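Local coordinates for protein geranylgeranyl pyrophosphate synthase (Corynebacterium glutamicum, PDB 3LMD) that probably builds long-chain isoprenoid diphosphates by magnesium-dependent prenyl transfer, at residues Pro79-Leu84 with Val202-Ala207; Ala85-Phe88 with Pro92-Glu95; Thr159-His164 with Ala212-Ala217. All coordinates share one frame; numbering follows the deposited sequence. Where two conformers were deposited one is given.

Contact 1: residues Pro79-Leu84 with Val202-Ala207; sequences PMFALL and VLIASA
Phe81 of segment 79-84 sets the edge of its ring against the backbone of segment 202-207: CE2 of Phe81 comes within 3.2 Å of the carbonyl O of Ile204, which lies near the ring plane. The polarised C-H edge of an aromatic ring suits such a position, although no hydrogen bond crosses this contact. The ring also meets carbon: Phe81 CD2 is 3.9 Å from Ile204 CG2 and from Ala207 CB, which comes in obliquely. The side chains of Phe81 and Ile204 cross at about a right angle. One residue on, the helices come close through small groups. Ala82 CA lies 3.3 Å from Ala207 O in a CA-H...O contact. Ala82 CB is 4.1 Å from Ala207 CB. With alanine on each side, the axes of the two segments approach to 8.6 Å, their N-to-C directions 35° apart. This is packing inside the all-helical bundle of the isoprenyl diphosphate synthase fold, joining helix 77-86 to helix 188-214, and all four touching residues are buried. Torsions place the outer groups: Phe81 CG is anti to the backbone N (chi1 179°), swinging the ring out beside the neighbouring helix, while Ile204 presents its CG2 branch and sends the longer arm away. Further out, Pro79 and Leu83 pack on helices 34-55 and 95-118, and Leu340 of helix 335-349 touches Phe81. Behind the other segment, Ser206 OG is hydrogen-bonded to His164 NE2 of helix 159-181.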
loop_
_atom_site.group_PDB
_atom_site.type_symbol
_atom_site.label_atom_id
_atom_site.label_comp_id
_atom_site.label_asym_id
_atom_site.label_seq_id
_atom_site.Cartn_x
_atom_site.Cartn_y
_atom_site.Cartn_z
ATOM N N PRO A 79 2.765 -3.662 -19.361
ATOM C CA PRO A 79 2.959 -2.402 -20.096
ATOM C C PRO A 79 2.896 -2.598 -21.611
ATOM O O PRO A 79 2.384 -1.724 -22.306
ATOM C CB PRO A 79 4.345 -1.903 -19.640
ATOM C CG PRO A 79 4.926 -2.991 -18.734
ATOM C CD PRO A 79 3.833 -3.939 -18.361
ATOM N N MET A 80 3.376 -3.730 -22.119
ATOM C CA MET A 80 3.294 -3.986 -23.564
ATOM C C MET A 80 1.842 -3.971 -24.024
ATOM O O MET A 80 1.508 -3.407 -25.065
ATOM C CB MET A 80 3.929 -5.355 -23.932
ATOM C CG MET A 80 3.986 -5.597 -25.461
ATOM S SD MET A 80 4.343 -7.325 -25.998
ATOM C CE MET A 80 2.694 -8.034 -25.888
ATOM N N PHE A 81 0.968 -4.615 -23.252
ATOM C CA PHE A 81 -0.462 -4.609 -23.569
ATOM C C PHE A 81 -1.045 -3.196 -23.537
ATOM O O PHE A 81 -1.829 -2.831 -24.409
ATOM C CB PHE A 81 -1.247 -5.546 -22.632
ATOM C CG PHE A 81 -2.746 -5.555 -22.919
ATOM C CD1 PHE A 81 -3.217 -5.673 -24.223
ATOM C CD2 PHE A 81 -3.663 -5.401 -21.905
ATOM C CE1 PHE A 81 -4.597 -5.668 -24.485
ATOM C CE2 PHE A 81 -5.043 -5.424 -22.157
ATOM C CZ PHE A 81 -5.503 -5.550 -23.432
ATOM N N ALA A 82 -0.651 -2.383 -22.554
ATOM C CA ALA A 82 -1.115 -0.983 -22.498
ATOM C C ALA A 82 -0.676 -0.197 -23.767
ATOM O O ALA A 82 -1.434 0.644 -24.309
ATOM C CB ALA A 82 -0.549 -0.274 -21.247
ATOM N N LEU A 83 0.549 -0.449 -24.207
ATOM C CA LEU A 83 1.070 0.227 -25.412
ATOM C C LEU A 83 0.284 -0.221 -26.670
ATOM O O LEU A 83 -0.089 0.612 -27.497
ATOM C CB LEU A 83 2.571 -0.042 -25.616
ATOM C CG LEU A 83 3.563 0.408 -24.512
ATOM C CD1 LEU A 83 5.009 0.061 -24.817
ATOM C CD2 LEU A 83 3.454 1.873 -24.146
ATOM N N LEU A 84 0.052 -1.524 -26.806
ATOM C CA LEU A 84 -0.782 -2.044 -27.903
ATOM C C LEU A 84 -2.169 -1.449 -27.877
ATOM O O LEU A 84 -2.695 -1.005 -28.922
ATOM C CB LEU A 84 -0.818 -3.587 -27.870
ATOM C CG LEU A 84 0.538 -4.250 -28.131
ATOM C CD1 LEU A 84 0.470 -5.754 -27.875
ATOM C CD2 LEU A 84 0.917 -3.984 -29.585
ATOM N N VAL A 202 -7.737 -8.528 -13.433
ATOM C CA VAL A 202 -8.164 -7.119 -13.362
ATOM C C VAL A 202 -7.023 -6.180 -13.737
ATOM O O VAL A 202 -7.259 -5.079 -14.246
ATOM C CB VAL A 202 -8.733 -6.634 -11.970
ATOM C CG1 VAL A 202 -10.103 -7.237 -11.684
ATOM C CG2 VAL A 202 -7.703 -6.870 -10.833
ATOM N N LEU A 203 -5.792 -6.584 -13.476
ATOM C CA LEU A 203 -4.682 -5.675 -13.763
ATOM C C LEU A 203 -4.316 -5.678 -15.252
ATOM O O LEU A 203 -3.883 -4.656 -15.798
ATOM C CB LEU A 203 -3.462 -6.014 -12.917
ATOM C CG LEU A 203 -2.284 -5.034 -12.937
ATOM C CD1 LEU A 203 -2.660 -3.573 -12.564
ATOM C CD2 LEU A 203 -1.248 -5.601 -11.908
ATOM N N ILE A 204 -4.488 -6.817 -15.909
ATOM C CA ILE A 204 -4.283 -6.857 -17.363
ATOM C C ILE A 204 -5.401 -6.057 -18.040
ATOM O O ILE A 204 -5.140 -5.266 -18.950
ATOM C CB ILE A 204 -4.220 -8.317 -17.864
ATOM C CG1 ILE A 204 -3.016 -9.018 -17.220
ATOM C CG2 ILE A 204 -4.084 -8.389 -19.382
ATOM C CD1 ILE A 204 -3.035 -10.525 -17.445
ATOM N N ALA A 205 -6.635 -6.232 -17.569
ATOM C CA ALA A 205 -7.767 -5.426 -18.019
ATOM C C ALA A 205 -7.457 -3.942 -17.840
ATOM O O ALA A 205 -7.752 -3.131 -18.721
ATOM C CB ALA A 205 -9.072 -5.799 -17.257
ATOM N N SER A 206 -6.850 -3.595 -16.704
ATOM C CA SER A 206 -6.509 -2.208 -16.420
ATOM C C SER A 206 -5.477 -1.647 -17.401
ATOM O O SER A 206 -5.548 -0.498 -17.776
ATOM C CB SER A 206 -5.964 -2.081 -14.972
ATOM O OG SER A 206 -5.463 -0.787 -14.753
ATOM N N ALA A 207 -4.474 -2.437 -17.747
ATOM C CA ALA A 207 -3.498 -2.030 -18.744
ATOM C C ALA A 207 -4.199 -1.677 -20.075
ATOM O O ALA A 207 -3.870 -0.668 -20.693
ATOM C CB ALA A 207 -2.509 -3.115 -18.962
#

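Contact 2: residues Ala85-Phe88 with Pro92-Glu95; sequences ASEF and PLSE
Ser86, near the C-terminal end of helix 77-86, reaches the chain again at Pro92 and Leu93. From its CA the side chain heads toward segment 92-95, and CB already lies 3.7 Å from Leu93 N. At the tip, Ser86 OG accepts a hydrogen bond from Leu93 N at 2.9 Å, moderately bent with 149° at the hydrogen. A chi1 of 80° puts OG between the backbone N and the carbonyl carbon, close enough to its own helix to be hydrogen-bonded to Leu83 O as well. Beyond the amide, the CD2 methyl of Leu93 lies 3.5 Å from Ser86 OG. The carbonyl O of Ser86 meets the proline instead, 3.4 Å from Pro92 CA in a CA-H...O contact. Glu87 starts away from segment 92-95, but its bend at chi2 (-73°) brings the carboxylate back: OE2 of Glu87 lies 3.3 Å from Leu93 CD1, and OE1 is near Pro92 CB. OE2 also has a long, weak ion pair with Arg39 NE. Leu93 itself has positive phi, part of the reversal that leads to Ser94 at the N-cap of the next helix. The contact thus closes the connection between helices 77-86 and 95-118; Leu93 packs on Ile40 and Ala43 of helix 34-55, Glu87 touches Val336 of helix 335-349, and Ser86 abuts Ala215 in the loop ahead of helix 219-246.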
loop_
_atom_site.group_PDB
_atom_site.type_symbol
_atom_site.label_atom_id
_atom_site.label_comp_id
_atom_site.label_asym_id
_atom_site.label_seq_id
_atom_site.Cartn_x
_atom_site.Cartn_y
_atom_site.Cartn_z
ATOM N N ALA A 85 -2.790 -1.419 -26.693
ATOM C CA ALA A 85 -4.108 -0.828 -26.569
ATOM C C ALA A 85 -4.110 0.624 -27.020
ATOM O O ALA A 85 -5.095 1.091 -27.583
ATOM C CB ALA A 85 -4.623 -0.901 -25.093
ATOM N N SER A 86 -3.037 1.359 -26.731
ATOM C CA SER A 86 -2.993 2.777 -27.102
ATOM C C SER A 86 -2.995 2.953 -28.627
ATOM O O SER A 86 -3.353 4.001 -29.126
ATOM C CB SER A 86 -1.778 3.498 -26.491
ATOM O OG SER A 86 -0.594 3.239 -27.241
ATOM N N GLU A 87 -2.632 1.918 -29.358
ATOM C CA GLU A 87 -2.596 2.018 -30.832
ATOM C C GLU A 87 -3.983 2.280 -31.399
ATOM O O GLU A 87 -4.109 2.659 -32.565
ATOM C CB GLU A 87 -1.988 0.758 -31.458
ATOM C CG GLU A 87 -0.493 0.643 -31.209
ATOM C CD GLU A 87 0.325 1.650 -32.062
ATOM O OE1 GLU A 87 -0.265 2.348 -32.904
ATOM O OE2 GLU A 87 1.555 1.711 -31.918
ATOM N N PHE A 88 -5.021 2.121 -30.571
ATOM C CA PHE A 88 -6.386 2.337 -31.032
ATOM C C PHE A 88 -6.890 3.753 -30.814
ATOM O O PHE A 88 -8.019 4.056 -31.166
ATOM C CB PHE A 88 -7.376 1.314 -30.417
ATOM C CG PHE A 88 -7.169 -0.088 -30.906
ATOM C CD1 PHE A 88 -7.761 -0.528 -32.081
ATOM C CD2 PHE A 88 -6.331 -0.960 -30.209
ATOM C CE1 PHE A 88 -7.544 -1.836 -32.541
ATOM C CE2 PHE A 88 -6.105 -2.238 -30.627
ATOM C CZ PHE A 88 -6.711 -2.703 -31.826
ATOM N N PRO A 92 -1.422 7.441 -29.803
ATOM C CA PRO A 92 -0.757 6.183 -29.440
ATOM C C PRO A 92 0.608 6.427 -28.877
ATOM O O PRO A 92 1.345 7.298 -29.369
ATOM C CB PRO A 92 -0.603 5.437 -30.770
ATOM C CG PRO A 92 -1.434 6.173 -31.773
ATOM C CD PRO A 92 -1.722 7.546 -31.247
ATOM N N LEU A 93 0.965 5.666 -27.846
ATOM C CA LEU A 93 2.329 5.700 -27.358
ATOM C C LEU A 93 2.780 7.078 -26.873
ATOM O O LEU A 93 3.964 7.367 -26.822
ATOM C CB LEU A 93 3.289 5.151 -28.423
ATOM C CG LEU A 93 2.830 3.830 -29.044
ATOM C CD1 LEU A 93 3.759 3.439 -30.210
ATOM C CD2 LEU A 93 2.783 2.701 -27.964
ATOM N N SER A 94 1.834 7.926 -26.497
ATOM C CA SER A 94 2.169 9.285 -26.090
ATOM C C SER A 94 2.748 9.270 -24.677
ATOM O O SER A 94 2.829 8.208 -24.046
ATOM C CB SER A 94 0.920 10.136 -26.129
ATOM O OG SER A 94 -0.046 9.589 -25.242
ATOM N N GLU A 95 3.147 10.435 -24.168
ATOM C CA GLU A 95 3.845 10.476 -22.877
ATOM C C GLU A 95 2.936 9.932 -21.738
ATOM O O GLU A 95 3.418 9.281 -20.802
ATOM C CB GLU A 95 4.290 11.917 -22.578
ATOM C CG GLU A 95 4.721 12.211 -21.147
ATOM C CD GLU A 95 4.160 13.571 -20.650
ATOM O OE1 GLU A 95 3.244 14.132 -21.307
ATOM O OE2 GLU A 95 4.627 14.083 -19.609
#

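Contact 3: residues Thr159-His164 with Ala212-Ala217; sequences TDTVAH and AMHAGA
Thr161 and His214 meet through a short hydrogen bond, 2.7 Å from Thr161 OG1 to His214 NE2, which joins the first turn of helix 159-181 to the C-terminal end of helix 188-214 in the all-helical prenyl synthase fold. Either partner could be the donor. The hydroxyl approaches the NE2 edge of the imidazole near the ring plane, and the two side chains cross at about a right angle. Met213 completes this close part: bent at chi2 and chi3, it folds its methyl back over the neighbouring histidine, CE lying 3.6 Å above the His214 ring plane and offset toward the rim. The same Met213 CE reaches Thr161 OG1 at 3.7 Å. Overall the contact is sparse: the nearest CA pair, Thr161 and His214, is 9.1 Å apart, so the imidazole of His214 spans most of the gap to the short Thr161 side chain, and just 117 Å² is buried. His214 CG sits beside its backbone N (chi1 -74°), sending the ring outward to Thr161. The His214 side chain also touches Asn96, Val97 and Ala100 of helix 95-118 and Leu157 of helix 132-157, while Thr161 packs on Met154 and Leu210. The loose, solvent side is that of the exposed Asp160, whose CB is 4.5 Å from Met213 CE. Past His214 the helix ends in a Schellman motif, with Gly216 at positive phi. Its two returning bonds run from Gly216 N to Met213 O and from Ala217 N to Ala212 O, each at 3.0 Å.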
loop_
_atom_site.group_PDB
_atom_site.type_symbol
_atom_site.label_atom_id
_atom_site.label_comp_id
_atom_site.label_asym_id
_atom_site.label_seq_id
_atom_site.Cartn_x
_atom_site.Cartn_y
_atom_site.Cartn_z
ATOM N N THR A 159 -7.819 12.424 -12.322
ATOM C CA THR A 159 -8.614 11.719 -11.304
ATOM C C THR A 159 -9.301 10.468 -11.829
ATOM O O THR A 159 -9.565 9.540 -11.037
ATOM C CB THR A 159 -9.697 12.639 -10.668
ATOM O OG1 THR A 159 -10.531 13.155 -11.699
ATOM C CG2 THR A 159 -9.068 13.782 -9.946
ATOM N N ASP A 160 -9.633 10.407 -13.119
ATOM C CA ASP A 160 -10.253 9.202 -13.657
ATOM C C ASP A 160 -9.280 8.016 -13.559
ATOM O O ASP A 160 -9.697 6.879 -13.361
ATOM C CB ASP A 160 -10.707 9.429 -15.103
ATOM C CG ASP A 160 -11.825 10.480 -15.215
ATOM O OD1 ASP A 160 -12.432 10.850 -14.178
ATOM O OD2 ASP A 160 -12.094 10.927 -16.341
ATOM N N THR A 161 -7.983 8.295 -13.721
ATOM C CA THR A 161 -6.980 7.227 -13.581
ATOM C C THR A 161 -6.932 6.772 -12.139
ATOM O O THR A 161 -6.849 5.554 -11.838
ATOM C CB THR A 161 -5.581 7.699 -14.051
ATOM O OG1 THR A 161 -5.651 7.946 -15.464
ATOM C CG2 THR A 161 -4.457 6.631 -13.743
ATOM N N VAL A 162 -7.001 7.739 -11.234
ATOM C CA VAL A 162 -6.939 7.436 -9.800
ATOM C C VAL A 162 -8.163 6.581 -9.379
ATOM O O VAL A 162 -8.032 5.631 -8.622
ATOM C CB VAL A 162 -6.870 8.720 -8.936
ATOM C CG1 VAL A 162 -6.872 8.393 -7.425
ATOM C CG2 VAL A 162 -5.577 9.548 -9.279
ATOM N N ALA A 163 -9.347 6.938 -9.878
ATOM C CA ALA A 163 -10.584 6.221 -9.549
ATOM C C ALA A 163 -10.477 4.795 -10.060
ATOM O O ALA A 163 -10.836 3.822 -9.364
ATOM C CB ALA A 163 -11.771 6.916 -10.218
ATOM N N HIS A 164 -9.984 4.659 -11.291
ATOM C CA HIS A 164 -9.816 3.339 -11.890
ATOM C C HIS A 164 -8.770 2.523 -11.130
ATOM O O HIS A 164 -8.956 1.329 -10.883
ATOM C CB HIS A 164 -9.422 3.468 -13.362
ATOM C CG HIS A 164 -9.078 2.166 -13.993
ATOM N ND1 HIS A 164 -10.037 1.314 -14.501
ATOM C CD2 HIS A 164 -7.886 1.538 -14.155
ATOM C CE1 HIS A 164 -9.447 0.222 -14.967
ATOM N NE2 HIS A 164 -8.143 0.334 -14.768
ATOM N N ALA A 212 -5.589 2.538 -23.709
ATOM C CA ALA A 212 -6.548 3.060 -24.683
ATOM C C ALA A 212 -7.087 4.431 -24.255
ATOM O O ALA A 212 -7.205 5.344 -25.080
ATOM C CB ALA A 212 -7.698 2.069 -24.907
ATOM N N MET A 213 -7.427 4.584 -22.976
ATOM C CA MET A 213 -8.019 5.833 -22.519
ATOM C C MET A 213 -7.051 7.012 -22.667
ATOM O O MET A 213 -7.449 8.094 -23.133
ATOM C CB MET A 213 -8.512 5.749 -21.065
ATOM C CG MET A 213 -9.229 7.067 -20.590
ATOM S SD MET A 213 -8.108 8.294 -19.870
ATOM C CE MET A 213 -8.081 7.540 -18.192
ATOM N N HIS A 214 -5.808 6.831 -22.229
ATOM C CA HIS A 214 -4.805 7.898 -22.352
ATOM C C HIS A 214 -4.369 8.197 -23.784
ATOM O O HIS A 214 -3.787 9.247 -24.035
ATOM C CB HIS A 214 -3.591 7.681 -21.442
ATOM C CG HIS A 214 -3.892 7.951 -20.002
ATOM N ND1 HIS A 214 -4.096 9.223 -19.518
ATOM C CD2 HIS A 214 -4.164 7.109 -18.975
ATOM C CE1 HIS A 214 -4.411 9.164 -18.234
ATOM N NE2 HIS A 214 -4.460 7.888 -17.879
ATOM N N ALA A 215 -4.665 7.292 -24.710
ATOM C CA ALA A 215 -4.430 7.555 -26.122
ATOM C C ALA A 215 -5.629 8.251 -26.776
ATOM O O ALA A 215 -5.597 8.566 -27.982
ATOM C CB ALA A 215 -4.120 6.274 -26.845
ATOM N N GLY A 216 -6.675 8.484 -25.985
ATOM C CA GLY A 216 -7.920 9.078 -26.473
ATOM C C GLY A 216 -8.774 8.191 -27.370
ATOM O O GLY A 216 -9.518 8.697 -28.198
ATOM N N ALA A 217 -8.695 6.867 -27.210
ATOM C CA ALA A 217 -9.590 5.968 -27.947
ATOM C C ALA A 217 -11.074 6.220 -27.645
ATOM O O ALA A 217 -11.419 6.733 -26.586
ATOM C CB ALA A 217 -9.231 4.519 -27.651
#

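How the contacts relate
The three contacts form a compact cluster in the helical bundle, their centres 11 to 12 Å apart, and all lie within the polyprenyl synthetase region, away from the calcium-binding residues. Contacts 1 and 2 share helix 77-86, and contact 2 is nested within the chain loop that contact 1 closes. Contacts 1 and 3 share helix 188-214 and interlock along the sequence, whereas contact 2 closes before contact 3 opens. Contact 1 lies deepest; contacts 2 and 3 sit farther out. Helices 77-86 and 188-214 thus pack on each other along their buried middles, and their C-terminal ends come together again near the surface, with Ser86 O 3.3 Å from Ala215 CB.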